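Local coordinates for protein beta-lactamase (Sebaldella termitidis, PDB 6N1N) that probably hydrolyses the amide bond of beta-lactam antibiotics as a class D serine beta-lactamase, opening the ring to give a substituted beta-amino acid, at residues K14-N19 with K236-M241; S58-E63 with K121-G126; V218-A223 with S229-F234. One frame throughout, in Å; residues are numbered along the deposited sequence.

Interaction 1 of 3, residues K14-N19 with K236-M241; sequences KIFDEN and KQLTMM
Ile15 and Leu238 meet where the N-terminal and C-terminal helices of the serine beta-lactamase/transpeptidase fold lie side by side on one face of the central sheet. The segments run roughly antiparallel, their axes 11.3 Å apart at closest approach with 144° between their directions, and at that spacing side chains alone fill the gap.

The tight part centres on the CG2 methyl of Ile15. It stands anti to the backbone N and is touched from two directions at once: Leu238 CG lies 3.8 Å from Ile15 CG2, and the terminal methyl CE of Met241, a selenomethionine, is also 3.8 Å from it. Leu238 reaches the next residue, Phe16, as well. Its CD2 comes within 4.1 Å of Phe16 CE2, the two side chains crossing at about a right angle, while its CD1 branch lies over one face of the Phe16 ring. One leucine therefore bridges Ile15 and Phe16. Toward the sheet, Leu238 also touches Ile220 of strand 212-222, and both Leu238 and Phe16 rest on Ile21.

The solvent side is looser. Met241 forms the partly exposed border of the packing, with its chain extended as far as SE and then bent at the last torsion (chi3 41°), which brings CE in beside Ile15. On the same helix, Gln237 OE1 is hydrogen-bonded to Arg244 NH2.

Behind Ile15, the side chain of Asn19 reaches back to a carbonyl four residues earlier. Asn19 ND2 donates to Ile15 O at 2.8 Å, nearly straight at 175°, with the acceptor in the plane of the amide and the donor in the carbonyl plane.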
loop_
_atom_site.group_PDB
_atom_site.type_symbol
_atom_site.label_atom_id
_atom_site.label_comp_id
_atom_site.label_asym_id
_atom_site.label_seq_id
_atom_site.Cartn_x
_atom_site.Cartn_y
_atom_site.Cartn_z
ATOM N N LYS A 14 -17.171 0.832 -14.932
ATOM C CA LYS A 14 -18.531 1.043 -14.453
ATOM C C LYS A 14 -18.596 1.167 -12.934
ATOM O O LYS A 14 -19.450 1.895 -12.420
ATOM C CB LYS A 14 -19.417 -0.105 -14.950
ATOM C CG LYS A 14 -20.826 -0.153 -14.367
ATOM C CD LYS A 14 -21.462 -1.544 -14.544
ATOM C CE LYS A 14 -20.734 -2.627 -13.724
ATOM N NZ LYS A 14 -21.268 -4.007 -13.949
ATOM N N ILE A 15 -17.730 0.469 -12.194
ATOM C CA ILE A 15 -17.790 0.567 -10.739
ATOM C C ILE A 15 -17.411 1.969 -10.302
ATOM O O ILE A 15 -17.985 2.528 -9.356
ATOM C CB ILE A 15 -16.872 -0.478 -10.070
ATOM C CG1 ILE A 15 -17.255 -1.898 -10.483
ATOM C CG2 ILE A 15 -16.926 -0.311 -8.544
ATOM C CD1 ILE A 15 -16.155 -2.922 -10.198
ATOM N N PHE A 16 -16.450 2.571 -10.991
ATOM C CA PHE A 16 -16.072 3.941 -10.675
ATOM C C PHE A 16 -17.196 4.897 -11.026
ATOM O O PHE A 16 -17.584 5.745 -10.213
ATOM C CB PHE A 16 -14.762 4.273 -11.394
ATOM C CG PHE A 16 -13.571 3.637 -10.737
ATOM C CD1 PHE A 16 -12.689 4.391 -9.964
ATOM C CD2 PHE A 16 -13.369 2.280 -10.835
ATOM C CE1 PHE A 16 -11.619 3.798 -9.340
ATOM C CE2 PHE A 16 -12.303 1.658 -10.196
ATOM C CZ PHE A 16 -11.427 2.399 -9.456
ATOM N N ASP A 17 -17.774 4.732 -12.215
ATOM C CA ASP A 17 -18.832 5.621 -12.680
ATOM C C ASP A 17 -20.037 5.579 -11.753
ATOM O O ASP A 17 -20.613 6.621 -11.417
ATOM C CB ASP A 17 -19.256 5.233 -14.098
ATOM C CG ASP A 17 -18.163 5.488 -15.128
ATOM O OD1 ASP A 17 -17.159 6.169 -14.799
ATOM O OD2 ASP A 17 -18.317 4.996 -16.262
ATOM N N GLU A 18 -20.456 4.378 -11.358
ATOM C CA GLU A 18 -21.610 4.255 -10.475
ATOM C C GLU A 18 -21.349 4.812 -9.083
ATOM O O GLU A 18 -22.306 5.010 -8.331
ATOM C CB GLU A 18 -22.054 2.787 -10.384
ATOM C CG GLU A 18 -22.722 2.286 -11.662
ATOM C CD GLU A 18 -23.085 0.806 -11.623
ATOM O OE1 GLU A 18 -22.877 0.160 -10.575
ATOM O OE2 GLU A 18 -23.573 0.289 -12.652
ATOM N N ASN A 19 -20.094 5.079 -8.719
ATOM C CA ASN A 19 -19.783 5.661 -7.421
ATOM C C ASN A 19 -19.282 7.094 -7.536
ATOM O O ASN A 19 -18.774 7.640 -6.553
ATOM C CB ASN A 19 -18.776 4.776 -6.694
ATOM C CG ASN A 19 -19.423 3.510 -6.136
ATOM O OD1 ASN A 19 -20.048 3.541 -5.071
ATOM N ND2 ASN A 19 -19.313 2.405 -6.873
ATOM N N LYS A 236 -12.007 -1.202 0.160
ATOM C CA LYS A 236 -11.680 -2.628 0.123
ATOM C C LYS A 236 -12.780 -3.416 -0.587
ATOM O O LYS A 236 -12.493 -4.268 -1.441
ATOM C CB LYS A 236 -11.418 -3.125 1.545
ATOM C CG LYS A 236 -11.623 -4.616 1.742
ATOM C CD LYS A 236 -10.769 -5.141 2.888
ATOM C CE LYS A 236 -11.341 -6.424 3.463
ATOM N NZ LYS A 236 -11.880 -7.304 2.393
ATOM N N GLN A 237 -14.049 -3.072 -0.335
ATOM C CA GLN A 237 -15.144 -3.757 -1.011
ATOM C C GLN A 237 -15.137 -3.507 -2.519
ATOM O O GLN A 237 -15.426 -4.419 -3.297
ATOM C CB GLN A 237 -16.487 -3.333 -0.408
ATOM C CG GLN A 237 -17.691 -3.976 -1.075
ATOM C CD GLN A 237 -17.687 -5.502 -1.007
ATOM O OE1 GLN A 237 -18.138 -6.157 -1.935
ATOM N NE2 GLN A 237 -17.195 -6.066 0.103
ATOM N N LEU A 238 -14.804 -2.285 -2.953
ATOM C CA LEU A 238 -14.640 -2.023 -4.382
ATOM C C LEU A 238 -13.599 -2.961 -4.994
ATOM O O LEU A 238 -13.795 -3.499 -6.092
ATOM C CB LEU A 238 -14.215 -0.563 -4.585
ATOM C CG LEU A 238 -14.055 -0.049 -6.020
ATOM C CD1 LEU A 238 -14.100 1.484 -6.025
ATOM C CD2 LEU A 238 -12.764 -0.508 -6.707
ATOM N N THR A 239 -12.472 -3.132 -4.306
ATOM C CA THR A 239 -11.431 -4.039 -4.772
ATOM C C THR A 239 -11.969 -5.464 -4.893
ATOM O O THR A 239 -11.717 -6.158 -5.894
ATOM C CB THR A 239 -10.241 -3.946 -3.809
ATOM O OG1 THR A 239 -9.852 -2.567 -3.679
ATOM C CG2 THR A 239 -9.056 -4.728 -4.304
HETATM N N MSE A 240 -12.736 -5.917 -3.894
HETATM C CA MSE A 240 -13.277 -7.278 -3.923
HETATM C C MSE A 240 -14.271 -7.436 -5.055
HETATM O O MSE A 240 -14.333 -8.497 -5.679
HETATM C CB MSE A 240 -13.957 -7.650 -2.598
HETATM C CG MSE A 240 -13.056 -7.485 -1.362
HETATM SE SE MSE A 240 -11.383 -8.509 -1.425
HETATM C CE MSE A 240 -12.073 -10.188 -0.693
HETATM N N MSE A 241 -15.056 -6.389 -5.313
HETATM C CA MSE A 241 -15.972 -6.413 -6.456
HETATM C C MSE A 241 -15.230 -6.559 -7.784
HETATM O O MSE A 241 -15.676 -7.309 -8.656
HETATM C CB MSE A 241 -16.859 -5.158 -6.465
HETATM C CG MSE A 241 -17.890 -5.206 -5.381
HETATM SE SE MSE A 241 -18.795 -3.480 -5.239
HETATM C CE MSE A 241 -18.940 -3.149 -7.104
#

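Interaction 2 of 3, residues S58-E63 with K121-G126; sequences SLIFLE and KEFNYG
The phenyl ring of Phe123, in the 121-126 segment where helix 113-122 gives way to a turn, meets Leu59 and Ile60 on helix 56-63. This is core packing inside the helical part of the class D fold, and it spans a considerable gap: the nearest CA atoms, those of Leu59 and Phe123, are 10.5 Å apart.

Phe123 can be followed outward. CB leaves the backbone toward helix 56-63, and CG continues anti to the carbonyl carbon (chi1 -68°), aiming the ring at the other helix. The far end of the ring then does the touching. CE2 meets Ile60, lying 4.0 Å from Ile60 CG1 and 4.1 Å from Ile60 CD1, so it rests against the outer arm of the isoleucine. One atom further, CZ comes to 3.9 Å from Leu59 CD1. Both aliphatic side chains reach the ring obliquely, and the hold is purely van der Waals.

Just beyond Phe123 the chain turns sharply. Asn124 takes up positive phi in a Schellman motif, its N bonded to Lys121 O at 3.1 Å, and Tyr125 is the centre of an inverse gamma turn.

Neighbouring helices complete the packing. Phe123 also meets the rings of Phe153, from helix 147-159, and Phe162. Leu59 packs on Leu157 of that same helix and on Val172 of helix 166-175, whereas Ile60 lies against Tyr116 and Tyr119 of helix 113-122, leaving the contact enclosed by several helices.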
loop_
_atom_site.group_PDB
_atom_site.type_symbol
_atom_site.label_atom_id
_atom_site.label_comp_id
_atom_site.label_asym_id
_atom_site.label_seq_id
_atom_site.Cartn_x
_atom_site.Cartn_y
_atom_site.Cartn_z
ATOM N N SER A 58 7.906 -0.860 6.805
ATOM C CA SER A 58 8.041 -2.025 7.676
ATOM C C SER A 58 9.249 -2.873 7.279
ATOM O O SER A 58 9.971 -3.378 8.149
ATOM C CB SER A 58 6.758 -2.862 7.657
ATOM O OG SER A 58 5.660 -2.125 8.169
ATOM N N LEU A 59 9.466 -3.073 5.976
ATOM C CA LEU A 59 10.690 -3.755 5.543
ATOM C C LEU A 59 11.916 -3.015 6.045
ATOM O O LEU A 59 12.871 -3.627 6.544
ATOM C CB LEU A 59 10.763 -3.859 4.017
ATOM C CG LEU A 59 9.696 -4.674 3.273
ATOM C CD1 LEU A 59 9.785 -4.369 1.789
ATOM C CD2 LEU A 59 9.841 -6.148 3.516
ATOM N N ILE A 60 11.905 -1.682 5.913
ATOM C CA ILE A 60 13.073 -0.893 6.272
ATOM C C ILE A 60 13.304 -0.953 7.777
ATOM O O ILE A 60 14.438 -1.117 8.229
ATOM C CB ILE A 60 12.919 0.555 5.772
ATOM C CG1 ILE A 60 12.946 0.604 4.235
ATOM C CG2 ILE A 60 14.024 1.449 6.321
ATOM C CD1 ILE A 60 12.540 1.941 3.631
ATOM N N PHE A 61 12.239 -0.811 8.579
ATOM C CA PHE A 61 12.386 -0.862 10.035
ATOM C C PHE A 61 13.054 -2.166 10.489
ATOM O O PHE A 61 13.940 -2.151 11.354
ATOM C CB PHE A 61 11.020 -0.721 10.718
ATOM C CG PHE A 61 10.525 0.704 10.873
ATOM C CD1 PHE A 61 11.013 1.739 10.098
ATOM C CD2 PHE A 61 9.535 0.985 11.792
ATOM C CE1 PHE A 61 10.535 3.018 10.244
ATOM C CE2 PHE A 61 9.061 2.266 11.955
ATOM C CZ PHE A 61 9.566 3.282 11.187
ATOM N N LEU A 62 12.643 -3.306 9.931
ATOM C CA LEU A 62 13.239 -4.567 10.338
ATOM C C LEU A 62 14.665 -4.698 9.835
ATOM O O LEU A 62 15.557 -5.096 10.586
ATOM C CB LEU A 62 12.381 -5.735 9.854
ATOM C CG LEU A 62 11.043 -5.773 10.573
ATOM C CD1 LEU A 62 10.062 -6.581 9.771
ATOM C CD2 LEU A 62 11.183 -6.368 11.985
ATOM N N GLU A 63 14.901 -4.383 8.559
ATOM C CA GLU A 63 16.251 -4.559 8.018
ATOM C C GLU A 63 17.261 -3.664 8.730
ATOM O O GLU A 63 18.417 -4.073 8.962
ATOM C CB GLU A 63 16.256 -4.294 6.514
ATOM C CG GLU A 63 17.531 -4.787 5.793
ATOM C CD GLU A 63 17.671 -6.297 5.781
ATOM O OE1 GLU A 63 16.671 -6.988 6.048
ATOM O OE2 GLU A 63 18.784 -6.791 5.469
ATOM N N LYS A 121 15.763 3.745 -3.778
ATOM C CA LYS A 121 16.416 3.333 -5.024
ATOM C C LYS A 121 16.302 1.824 -5.228
ATOM O O LYS A 121 15.916 1.358 -6.310
ATOM C CB LYS A 121 17.875 3.782 -5.002
ATOM C CG LYS A 121 18.674 3.400 -6.245
ATOM C CD LYS A 121 20.079 4.011 -6.196
ATOM C CE LYS A 121 21.064 3.307 -7.132
ATOM N NZ LYS A 121 21.111 3.912 -8.495
ATOM N N GLU A 122 16.645 1.049 -4.196
ATOM C CA GLU A 122 16.520 -0.406 -4.251
ATOM C C GLU A 122 15.105 -0.821 -4.610
ATOM O O GLU A 122 14.898 -1.755 -5.402
ATOM C CB GLU A 122 16.950 -0.968 -2.893
ATOM C CG GLU A 122 16.784 -2.468 -2.670
ATOM C CD GLU A 122 17.831 -3.297 -3.368
ATOM O OE1 GLU A 122 18.745 -2.709 -3.979
ATOM O OE2 GLU A 122 17.742 -4.543 -3.313
ATOM N N PHE A 123 14.113 -0.127 -4.055
ATOM C CA PHE A 123 12.705 -0.451 -4.219
ATOM C C PHE A 123 12.088 0.142 -5.489
ATOM O O PHE A 123 10.906 -0.126 -5.765
ATOM C CB PHE A 123 11.905 0.058 -3.006
ATOM C CG PHE A 123 12.180 -0.659 -1.721
ATOM C CD1 PHE A 123 12.935 -1.820 -1.678
ATOM C CD2 PHE A 123 11.676 -0.151 -0.536
ATOM C CE1 PHE A 123 13.170 -2.474 -0.476
ATOM C CE2 PHE A 123 11.919 -0.799 0.666
ATOM C CZ PHE A 123 12.669 -1.964 0.677
ATOM N N ASN A 124 12.833 0.956 -6.250
ATOM C CA ASN A 124 12.276 1.662 -7.409
ATOM C C ASN A 124 10.978 2.375 -7.022
ATOM O O ASN A 124 9.941 2.253 -7.672
ATOM C CB ASN A 124 12.030 0.692 -8.570
ATOM C CG ASN A 124 13.220 -0.176 -8.855
ATOM O OD1 ASN A 124 14.255 0.319 -9.302
ATOM N ND2 ASN A 124 13.090 -1.478 -8.592
ATOM N N TYR A 125 11.037 3.120 -5.927
ATOM C CA TYR A 125 9.816 3.572 -5.269
ATOM C C TYR A 125 9.469 4.957 -5.780
ATOM O O TYR A 125 9.756 5.985 -5.159
ATOM C CB TYR A 125 9.959 3.528 -3.762
ATOM C CG TYR A 125 8.600 3.494 -3.065
ATOM C CD1 TYR A 125 7.947 2.281 -2.828
ATOM C CD2 TYR A 125 7.941 4.656 -2.730
ATOM C CE1 TYR A 125 6.698 2.237 -2.215
ATOM C CE2 TYR A 125 6.679 4.630 -2.116
ATOM C CZ TYR A 125 6.073 3.412 -1.851
ATOM O OH TYR A 125 4.831 3.377 -1.271
ATOM N N GLY A 126 8.801 4.973 -6.934
ATOM C CA GLY A 126 8.241 6.212 -7.452
ATOM C C GLY A 126 9.314 7.218 -7.812
ATOM O O GLY A 126 10.365 6.875 -8.370
#

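Interaction 3 of 3, residues V218-A223 with S229-F234; sequences VRIINA and SYLLDF
Leu231 on helix 228-245 points its CD1 methyl at strand 212-222, where it meets Asn222 and Ile220. The helix follows the strand after a short connection, so this is the start of the packing of the C-terminal helix on the central sheet of the beta-lactamase fold.

The apolar contact is the looser of the two. Ile220 CG2 lies 4.3 Å from Leu231 CD1, a modest touch between branched side chains that both point across the interface. Ile220 is held further along the same helix by Arg235, and Leu231 also reaches Ile21.

Contact between a methyl and a polar group is closer. Leu231 CD1 sits 3.5 Å from Asn222 CG and 3.7 Å from Asn222 CB, and its distances to the two ends of the amide are similar: 3.8 Å to Asn222 OD1 and 3.7 Å to Asn222 ND2. The methyl thus lies over the flat face of the carboxamide, almost straight above CG, and favours neither end. Asn222 presents the group this way because CG stands anti to the backbone N (chi1 172°), carrying the amide off the strand toward the helix.

Hydrogen bonding by that amide runs to Ser224 O in the connection and to Asn228 OD1 at the start of helix 228-245, both from Asn222 ND2, tying the end of the strand to the beginning of the helix.

Chemically, then, Asn222 does two jobs. Its polar end is engaged by the turn, which should fix the rotation of the buried amide, while the face of that amide serves as a packing surface for the leucine methyl.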
loop_
_atom_site.group_PDB
_atom_site.type_symbol
_atom_site.label_atom_id
_atom_site.label_comp_id
_atom_site.label_asym_id
_atom_site.label_seq_id
_atom_site.Cartn_x
_atom_site.Cartn_y
_atom_site.Cartn_z
ATOM N N VAL A 218 -5.505 -0.065 -6.300
ATOM C CA VAL A 218 -6.726 0.694 -6.473
ATOM C C VAL A 218 -6.438 2.096 -5.971
ATOM O O VAL A 218 -5.846 2.276 -4.899
ATOM C CB VAL A 218 -7.883 0.051 -5.688
ATOM C CG1 VAL A 218 -9.066 1.014 -5.583
ATOM C CG2 VAL A 218 -8.303 -1.234 -6.314
ATOM N N ARG A 219 -6.802 3.095 -6.752
ATOM C CA ARG A 219 -6.581 4.464 -6.316
ATOM C C ARG A 219 -7.767 5.300 -6.753
ATOM O O ARG A 219 -7.934 5.605 -7.945
ATOM C CB ARG A 219 -5.276 5.035 -6.841
ATOM C CG ARG A 219 -4.971 6.354 -6.178
ATOM C CD ARG A 219 -3.688 6.967 -6.657
ATOM N NE ARG A 219 -3.663 7.224 -8.093
ATOM C CZ ARG A 219 -2.553 7.487 -8.781
ATOM N NH1 ARG A 219 -1.351 7.533 -8.177
ATOM N NH2 ARG A 219 -2.647 7.691 -10.086
ATOM N N ILE A 220 -8.543 5.701 -5.771
ATOM C CA ILE A 220 -9.751 6.474 -5.956
ATOM C C ILE A 220 -9.397 7.942 -5.878
ATOM O O ILE A 220 -8.650 8.366 -4.982
ATOM C CB ILE A 220 -10.781 6.109 -4.872
ATOM C CG1 ILE A 220 -11.185 4.641 -5.047
ATOM C CG2 ILE A 220 -11.980 7.055 -4.888
ATOM C CD1 ILE A 220 -11.901 4.083 -3.849
ATOM N N ILE A 221 -9.924 8.715 -6.820
ATOM C CA ILE A 221 -9.842 10.165 -6.789
ATOM C C ILE A 221 -11.244 10.674 -6.509
ATOM O O ILE A 221 -12.194 10.297 -7.197
ATOM C CB ILE A 221 -9.307 10.747 -8.107
ATOM C CG1 ILE A 221 -7.977 10.105 -8.484
ATOM C CG2 ILE A 221 -9.209 12.270 -8.004
ATOM C CD1 ILE A 221 -6.878 10.311 -7.466
ATOM N N ASN A 222 -11.374 11.499 -5.489
ATOM C CA ASN A 222 -12.674 11.974 -5.065
ATOM C C ASN A 222 -12.563 13.454 -4.771
ATOM O O ASN A 222 -11.742 13.860 -3.946
ATOM C CB ASN A 222 -13.151 11.229 -3.829
ATOM C CG ASN A 222 -14.390 11.823 -3.263
ATOM O OD1 ASN A 222 -15.360 12.090 -3.999
ATOM N ND2 ASN A 222 -14.386 12.062 -1.959
ATOM N N ALA A 223 -13.399 14.245 -5.437
ATOM C CA ALA A 223 -13.508 15.666 -5.155
ATOM C C ALA A 223 -14.582 15.991 -4.123
ATOM O O ALA A 223 -14.583 17.105 -3.587
ATOM C CB ALA A 223 -13.802 16.423 -6.451
ATOM N N SER A 229 -15.916 9.923 3.400
ATOM C CA SER A 229 -15.911 8.934 4.472
ATOM C C SER A 229 -16.484 7.610 3.999
ATOM O O SER A 229 -15.971 6.547 4.347
ATOM C CB SER A 229 -16.689 9.457 5.678
ATOM O OG SER A 229 -15.974 10.520 6.278
ATOM N N TYR A 230 -17.548 7.651 3.198
ATOM C CA TYR A 230 -18.066 6.423 2.606
ATOM C C TYR A 230 -16.998 5.716 1.782
ATOM O O TYR A 230 -16.815 4.491 1.877
ATOM C CB TYR A 230 -19.271 6.731 1.734
ATOM C CG TYR A 230 -19.749 5.510 1.013
ATOM C CD1 TYR A 230 -20.453 4.532 1.690
ATOM C CD2 TYR A 230 -19.462 5.316 -0.322
ATOM C CE1 TYR A 230 -20.890 3.421 1.057
ATOM C CE2 TYR A 230 -19.891 4.172 -0.983
ATOM C CZ TYR A 230 -20.608 3.235 -0.272
ATOM O OH TYR A 230 -21.069 2.072 -0.856
ATOM N N LEU A 231 -16.283 6.473 0.946
ATOM C CA LEU A 231 -15.283 5.852 0.089
ATOM C C LEU A 231 -14.151 5.231 0.890
ATOM O O LEU A 231 -13.609 4.188 0.488
ATOM C CB LEU A 231 -14.769 6.908 -0.887
ATOM C CG LEU A 231 -15.843 7.314 -1.889
ATOM C CD1 LEU A 231 -15.385 8.556 -2.639
ATOM C CD2 LEU A 231 -16.141 6.169 -2.878
ATOM N N LEU A 232 -13.771 5.842 2.015
ATOM C CA LEU A 232 -12.801 5.204 2.902
ATOM C C LEU A 232 -13.331 3.863 3.407
ATOM O O LEU A 232 -12.563 2.912 3.566
ATOM C CB LEU A 232 -12.459 6.127 4.080
ATOM C CG LEU A 232 -11.702 7.412 3.747
ATOM C CD1 LEU A 232 -11.468 8.258 5.009
ATOM C CD2 LEU A 232 -10.372 7.153 3.060
ATOM N N ASP A 233 -14.643 3.779 3.684
ATOM C CA ASP A 233 -15.255 2.527 4.117
ATOM C C ASP A 233 -15.441 1.540 2.970
ATOM O O ASP A 233 -15.574 0.333 3.228
ATOM C CB ASP A 233 -16.627 2.778 4.766
ATOM C CG ASP A 233 -16.533 3.357 6.184
ATOM O OD1 ASP A 233 -15.438 3.324 6.790
ATOM O OD2 ASP A 233 -17.585 3.828 6.690
ATOM N N PHE A 234 -15.440 2.031 1.724
ATOM C CA PHE A 234 -15.800 1.249 0.543
ATOM C C PHE A 234 -14.592 0.733 -0.230
ATOM O O PHE A 234 -14.744 -0.197 -1.024
ATOM C CB PHE A 234 -16.691 2.107 -0.385
ATOM C CG PHE A 234 -17.180 1.408 -1.626
ATOM C CD1 PHE A 234 -17.911 0.245 -1.542
ATOM C CD2 PHE A 234 -16.910 1.932 -2.886
ATOM C CE1 PHE A 234 -18.361 -0.400 -2.682
ATOM C CE2 PHE A 234 -17.355 1.291 -4.035
ATOM C CZ PHE A 234 -18.092 0.142 -3.937
#

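All three contacts are buried, and the first two are wholly apolar, but they sit in different places. Interactions 1 and 3 share helix 228-245 and touch each other, their centres about 10 Å apart: Thr239 packs on Val218, and Phe234 borders both Asn19 and Met241. Together they set that helix against the sheet and against the N-terminal helix. Interaction 2 lies across the chain's centre, about 30 Å from interaction 1 between centres, and joins helix 56-63 to the segment following on helix 113-122. It is built round one ring touched by two aliphatic side chains; interaction 1 packs isoleucine, leucine, phenylalanine and selenomethionine up to a partly exposed border, and in interaction 3 a buried amide takes part.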